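Local coordinates for Ice-binding protein (Colwellia, PDB 3WP9) that binds to the surface of ice crystals, inhibiting their growth and recrystallization, at residues 6-11 against 180-185; 150-155 against 163-168. All coordinates share one frame; numbering follows the deposited sequence.

Interactions 1 and 2 lie on the two sides of one parallel sheet of the β-helix, with their centres about 12 Å apart. Strands 182-185 and 163-167 are neighbours in it, joined by probable hydrogen bonds from Ile182 N to Ile163 O and from Leu184 N to Trp165 O, 2.8 Å each. Ile182 and Leu184 turn outward to the N-terminal loop in interaction 1, whereas Ile163 and Trp165 face inward to strand 152-155 in interaction 2. Phe164, between these two, packs outward, its CE1 3.4 Å from Val6 O. Along the chain interaction 2 is nested within interaction 1. Both lie away from the residues inferred by similarity to bind ice, such as Thr40 and Thr193.

Interaction 1 of 2, residues 6-11 against 180-185; sequences VELGEA and EGIVLS
Leu8 and Ile182 meet tip to tip, and their contact is the closer part of an entirely apolar interface. Both methyls of the leucine, CD1 and CD2, lie 4.1 Å from Ile182 CG2, so that the fork of the leucine straddles a single methyl. The torsions account for this pairing: Ile182 keeps CG2 opposite its backbone N while CG1 stands beside that N (chi1 -55°), leaving the short branch to meet the loop. Packing slackens around Leu184, whose CD1 and CD2 both stay 4.6 Å from Leu8 CD2 and whose CD1 is 4.5 Å from Val6 CG1. No hydrogen bond crosses between the segments, and the nearest CA atoms, those of Leu8 and Ile182, are 9.5 Å apart.

On the other side of the loop, Glu7 and Gly9 are exposed to solvent. Gly9 has a positive phi (53°), turning the chain into the short 3-10 segment that includes Glu10 and Ala11; a weak backbone bond from Ala11 N to Leu8 O, 3.1 Å, spans this turn.

The contact thus packs the N-terminal loop onto the outside of the right-handed β-helix, next to the long helix lying along it. Val6 and Leu8 both touch Ala84 of helix 71-89, and Asp80 in that helix accepts a hydrogen bond from Glu10 N. Towards the next coil, Leu8 and Ile182 share Arg200 of strand 200-203, while Ile182 and Leu184 rest on Leu202.

Interaction 2 of 2, residues 150-155 against 163-168; sequences KRVTLT and IFWQVA
Leu154 CD2 presses against Ile163 CD1 at 3.5 Å, tighter than usual for two methyl carbons. The two side chains run alongside one another, pointing opposite ways, so that one branch of the leucine meets the far end of the isoleucine. Ile163 reaches this point because its long branch is fully extended, CD1 lying anti to CA (chi2 176°). The other first-shell pair is looser: Val152 CG2 approaches the benzene part of the Trp165 indole obliquely, 4.3 Å from CZ2. The strands themselves are far apart, with 10.0 Å between the CA atoms of Leu154 and Ile163, and no hydrogen bond bridges them; the link between them is made by apolar side-chain contacts.

This is the interior of a right-handed parallel β-helix. Strands 152-155 and 163-167 belong to different faces of the coil, and the seven residues between the two segments carry the chain around from one face to the other. Each strand pairs with coils before and after it rather than across the core.

Around the first shell, Phe128 of strand 126-129 touches both Val152 and Ile163, and Trp136 lies against Ile163. The indole has a polar tether: its NE1 donates a hydrogen bond to the backbone O of Glu180, which satisfies the buried N-H and limits rotation of the ring. Phe179 meets the same indole with the ring planes at about 40° and also touches Val152. Further along, backbone bonds tie Val152 to Ser178 on one side and Thr153 to Val126 and Phe128 on the other, while Thr155 OG1 hydrogen-bonds to Asn129 OD1.

Interaction 1 of 2, residues 6-11 against 180-185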
loop_
_atom_site.group_PDB
_atom_site.type_symbol
_atom_site.label_atom_id
_atom_site.label_comp_id
_atom_site.label_asym_id
_atom_site.label_seq_id
_atom_site.Cartn_x
_atom_site.Cartn_y
_atom_site.Cartn_z
ATOM N N VAL A 6 5.237 2.947 -11.751
ATOM C CA VAL A 6 6.359 2.931 -10.826
ATOM C C VAL A 6 6.817 1.487 -10.677
ATOM O O VAL A 6 6.058 0.630 -10.213
ATOM C CB VAL A 6 5.957 3.513 -9.475
ATOM C CG1 VAL A 6 7.064 3.277 -8.441
ATOM C CG2 VAL A 6 5.566 4.989 -9.594
ATOM N N GLU A 7 8.050 1.193 -11.116
ATOM C CA GLU A 7 8.635 -0.139 -10.960
ATOM C C GLU A 7 8.940 -0.439 -9.460
ATOM O O GLU A 7 9.555 0.359 -8.788
ATOM C CB GLU A 7 9.919 -0.315 -11.791
ATOM C CG GLU A 7 9.660 -0.276 -13.305
ATOM C CD GLU A 7 8.484 -1.153 -13.785
ATOM O OE1 GLU A 7 8.363 -2.324 -13.318
ATOM O OE2 GLU A 7 7.682 -0.669 -14.647
ATOM N N LEU A 8 8.481 -1.603 -9.000
ATOM C CA LEU A 8 8.609 -1.974 -7.567
ATOM C C LEU A 8 9.759 -2.944 -7.324
ATOM O O LEU A 8 10.116 -3.226 -6.200
ATOM C CB LEU A 8 7.260 -2.576 -7.047
ATOM C CG LEU A 8 6.027 -1.698 -7.198
ATOM C CD1 LEU A 8 4.877 -2.554 -6.614
ATOM C CD2 LEU A 8 6.228 -0.355 -6.472
ATOM N N GLY A 9 10.399 -3.466 -8.369
ATOM C CA GLY A 9 11.440 -4.448 -8.092
ATOM C C GLY A 9 11.013 -5.622 -7.216
ATOM O O GLY A 9 9.910 -6.182 -7.405
ATOM N N GLU A 10 11.882 -5.991 -6.260
ATOM C CA GLU A 10 11.673 -7.183 -5.418
ATOM C C GLU A 10 10.555 -6.857 -4.388
ATOM O O GLU A 10 9.906 -7.801 -3.873
ATOM C CB GLU A 10 12.955 -7.582 -4.682
ATOM C CG GLU A 10 14.038 -8.182 -5.569
ATOM C CD GLU A 10 13.512 -9.252 -6.524
ATOM O OE1 GLU A 10 12.606 -10.040 -6.186
ATOM O OE2 GLU A 10 14.030 -9.307 -7.650
ATOM N N ALA A 11 10.303 -5.547 -4.196
ATOM C CA ALA A 11 9.132 -5.130 -3.378
ATOM C C ALA A 11 7.793 -5.533 -3.988
ATOM O O ALA A 11 6.790 -5.774 -3.291
ATOM C CB ALA A 11 9.211 -3.634 -3.040
ATOM N N GLU A 180 -7.650 0.812 -2.464
ATOM C CA GLU A 180 -7.007 0.224 -3.651
ATOM C C GLU A 180 -5.699 0.949 -3.945
ATOM O O GLU A 180 -5.671 2.190 -3.947
ATOM C CB GLU A 180 -7.923 0.506 -4.899
ATOM C CG GLU A 180 -9.381 -0.025 -4.769
ATOM C CD GLU A 180 -9.470 -1.507 -5.005
ATOM O OE1 GLU A 180 -8.595 -2.116 -5.689
ATOM O OE2 GLU A 180 -10.432 -2.101 -4.492
ATOM N N GLY A 181 -4.680 0.186 -4.227
ATOM C CA GLY A 181 -3.469 0.755 -4.747
ATOM C C GLY A 181 -2.201 0.396 -3.999
ATOM O O GLY A 181 -2.206 -0.378 -3.046
ATOM N N ILE A 182 -1.073 0.926 -4.527
ATOM C CA ILE A 182 0.216 0.609 -3.981
ATOM C C ILE A 182 0.539 1.723 -3.013
ATOM O O ILE A 182 0.682 2.850 -3.389
ATOM C CB ILE A 182 1.279 0.504 -5.139
ATOM C CG1 ILE A 182 0.806 -0.547 -6.226
ATOM C CG2 ILE A 182 2.684 0.213 -4.578
ATOM C CD1 ILE A 182 0.665 -1.960 -5.792
ATOM N N VAL A 183 0.674 1.420 -1.710
ATOM C CA VAL A 183 1.023 2.443 -0.713
ATOM C C VAL A 183 2.509 2.363 -0.417
ATOM O O VAL A 183 3.014 1.327 0.099
ATOM C CB VAL A 183 0.238 2.255 0.576
ATOM C CG1 VAL A 183 0.421 3.413 1.547
ATOM C CG2 VAL A 183 -1.260 2.156 0.235
ATOM N N LEU A 184 3.174 3.402 -0.876
ATOM C CA LEU A 184 4.657 3.652 -0.606
ATOM C C LEU A 184 4.705 4.693 0.480
ATOM O O LEU A 184 4.643 5.902 0.266
ATOM C CB LEU A 184 5.372 4.124 -1.877
ATOM C CG LEU A 184 5.405 2.961 -2.873
ATOM C CD1 LEU A 184 5.511 3.614 -4.246
ATOM C CD2 LEU A 184 6.578 1.995 -2.583
ATOM N N SER A 185 4.667 4.232 1.731
ATOM C CA SER A 185 4.617 5.171 2.878
ATOM C C SER A 185 6.020 5.362 3.429
ATOM O O SER A 185 6.733 4.379 3.613
ATOM C CB SER A 185 3.782 4.560 4.044
ATOM O OG SER A 185 3.707 5.499 5.100
#

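Interaction 2 of 2, residues 150-155 against 163-168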
loop_
_atom_site.group_PDB
_atom_site.type_symbol
_atom_site.label_atom_id
_atom_site.label_comp_id
_atom_site.label_asym_id
_atom_site.label_seq_id
_atom_site.Cartn_x
_atom_site.Cartn_y
_atom_site.Cartn_z
ATOM N N LYS A 150 -15.540 4.405 4.089
ATOM C CA LYS A 150 -15.395 4.998 2.733
ATOM C C LYS A 150 -14.580 4.111 1.815
ATOM O O LYS A 150 -13.896 3.168 2.294
ATOM C CB LYS A 150 -14.803 6.440 2.779
ATOM C CG LYS A 150 -15.621 7.333 3.685
ATOM C CD LYS A 150 -17.139 7.270 3.298
ATOM C CE LYS A 150 -18.028 8.248 4.085
ATOM N NZ LYS A 150 -19.492 8.079 3.659
ATOM N N ARG A 151 -14.603 4.437 0.508
ATOM C CA ARG A 151 -14.038 3.566 -0.468
ATOM C C ARG A 151 -13.231 4.237 -1.584
ATOM O O ARG A 151 -13.642 5.329 -1.983
ATOM C CB ARG A 151 -15.201 2.768 -1.178
ATOM C CG ARG A 151 -15.910 1.874 -0.212
ATOM C CD ARG A 151 -16.892 0.911 -0.922
ATOM N NE ARG A 151 -17.658 0.184 0.053
ATOM C CZ ARG A 151 -18.694 -0.598 -0.276
ATOM N NH1 ARG A 151 -19.064 -0.662 -1.565
ATOM N NH2 ARG A 151 -19.344 -1.285 0.664
ATOM N N VAL A 152 -12.164 3.591 -2.000
ATOM C CA VAL A 152 -11.546 3.954 -3.285
ATOM C C VAL A 152 -12.224 3.033 -4.302
ATOM O O VAL A 152 -12.173 1.824 -4.149
ATOM C CB VAL A 152 -10.022 3.715 -3.224
ATOM C CG1 VAL A 152 -9.412 3.806 -4.630
ATOM C CG2 VAL A 152 -9.386 4.707 -2.233
ATOM N N THR A 153 -12.845 3.638 -5.324
ATOM C CA THR A 153 -13.564 2.882 -6.343
ATOM C C THR A 153 -12.843 2.912 -7.661
ATOM O O THR A 153 -12.321 3.960 -8.006
ATOM C CB THR A 153 -14.949 3.502 -6.431
ATOM O OG1 THR A 153 -15.595 3.215 -5.171
ATOM C CG2 THR A 153 -15.815 2.975 -7.615
ATOM N N LEU A 154 -12.812 1.780 -8.320
ATOM C CA LEU A 154 -12.165 1.628 -9.648
ATOM C C LEU A 154 -13.223 1.489 -10.768
ATOM O O LEU A 154 -14.122 0.621 -10.694
ATOM C CB LEU A 154 -11.280 0.438 -9.701
ATOM C CG LEU A 154 -10.181 0.397 -8.613
ATOM C CD1 LEU A 154 -9.313 -0.814 -8.862
ATOM C CD2 LEU A 154 -9.400 1.713 -8.593
ATOM N N THR A 155 -13.119 2.362 -11.764
ATOM C CA THR A 155 -13.974 2.197 -12.972
ATOM C C THR A 155 -13.229 2.308 -14.295
ATOM O O THR A 155 -12.083 2.777 -14.361
ATOM C CB THR A 155 -15.077 3.212 -12.974
ATOM O OG1 THR A 155 -14.569 4.551 -13.085
ATOM C CG2 THR A 155 -15.970 3.078 -11.679
ATOM N N ILE A 163 -2.152 2.348 -9.416
ATOM C CA ILE A 163 -2.391 3.537 -8.668
ATOM C C ILE A 163 -1.315 3.536 -7.540
ATOM O O ILE A 163 -1.207 2.515 -6.777
ATOM C CB ILE A 163 -3.784 3.466 -7.993
ATOM C CG1 ILE A 163 -4.905 3.453 -9.080
ATOM C CG2 ILE A 163 -3.923 4.620 -7.043
ATOM C CD1 ILE A 163 -6.311 3.279 -8.528
ATOM N N PHE A 164 -0.517 4.608 -7.522
ATOM C CA PHE A 164 0.667 4.676 -6.585
ATOM C C PHE A 164 0.472 5.799 -5.660
ATOM O O PHE A 164 0.343 6.944 -6.076
ATOM C CB PHE A 164 2.023 4.745 -7.361
ATOM C CG PHE A 164 2.230 3.588 -8.312
ATOM C CD1 PHE A 164 2.844 2.373 -7.930
ATOM C CD2 PHE A 164 1.749 3.711 -9.629
ATOM C CE1 PHE A 164 3.004 1.283 -8.827
ATOM C CE2 PHE A 164 1.876 2.636 -10.500
ATOM C CZ PHE A 164 2.514 1.442 -10.139
ATOM N N TRP A 165 0.445 5.484 -4.333
ATOM C CA TRP A 165 0.243 6.499 -3.295
ATOM C C TRP A 165 1.583 6.657 -2.610
ATOM O O TRP A 165 2.069 5.738 -1.928
ATOM C CB TRP A 165 -0.765 6.060 -2.242
ATOM C CG TRP A 165 -2.165 5.662 -2.810
ATOM C CD1 TRP A 165 -2.550 4.456 -3.243
ATOM C CD2 TRP A 165 -3.282 6.518 -2.842
ATOM N NE1 TRP A 165 -3.901 4.493 -3.574
ATOM C CE2 TRP A 165 -4.362 5.755 -3.337
ATOM C CE3 TRP A 165 -3.492 7.855 -2.495
ATOM C CZ2 TRP A 165 -5.628 6.312 -3.496
ATOM C CZ3 TRP A 165 -4.710 8.400 -2.624
ATOM C CH2 TRP A 165 -5.791 7.618 -3.144
ATOM N N GLN A 166 2.189 7.786 -2.892
ATOM C CA GLN A 166 3.490 8.141 -2.265
ATOM C C GLN A 166 3.183 9.111 -1.121
ATOM O O GLN A 166 2.762 10.224 -1.332
ATOM C CB GLN A 166 4.416 8.763 -3.360
ATOM C CG GLN A 166 5.714 9.350 -2.768
ATOM C CD GLN A 166 5.612 10.832 -2.459
ATOM O OE1 GLN A 166 5.180 11.659 -3.329
ATOM N NE2 GLN A 166 6.032 11.199 -1.281
ATOM N N VAL A 167 3.396 8.635 0.117
ATOM C CA VAL A 167 2.924 9.370 1.299
ATOM C C VAL A 167 4.152 9.609 2.174
ATOM O O VAL A 167 4.797 8.703 2.696
ATOM C CB VAL A 167 1.873 8.536 2.070
ATOM C CG1 VAL A 167 1.344 9.339 3.244
ATOM C CG2 VAL A 167 0.707 8.096 1.082
ATOM N N ALA A 168 4.457 10.880 2.303
ATOM C CA ALA A 168 5.635 11.265 3.105
ATOM C C ALA A 168 5.393 11.217 4.605
ATOM O O ALA A 168 6.375 11.117 5.367
ATOM C CB ALA A 168 6.119 12.653 2.627
#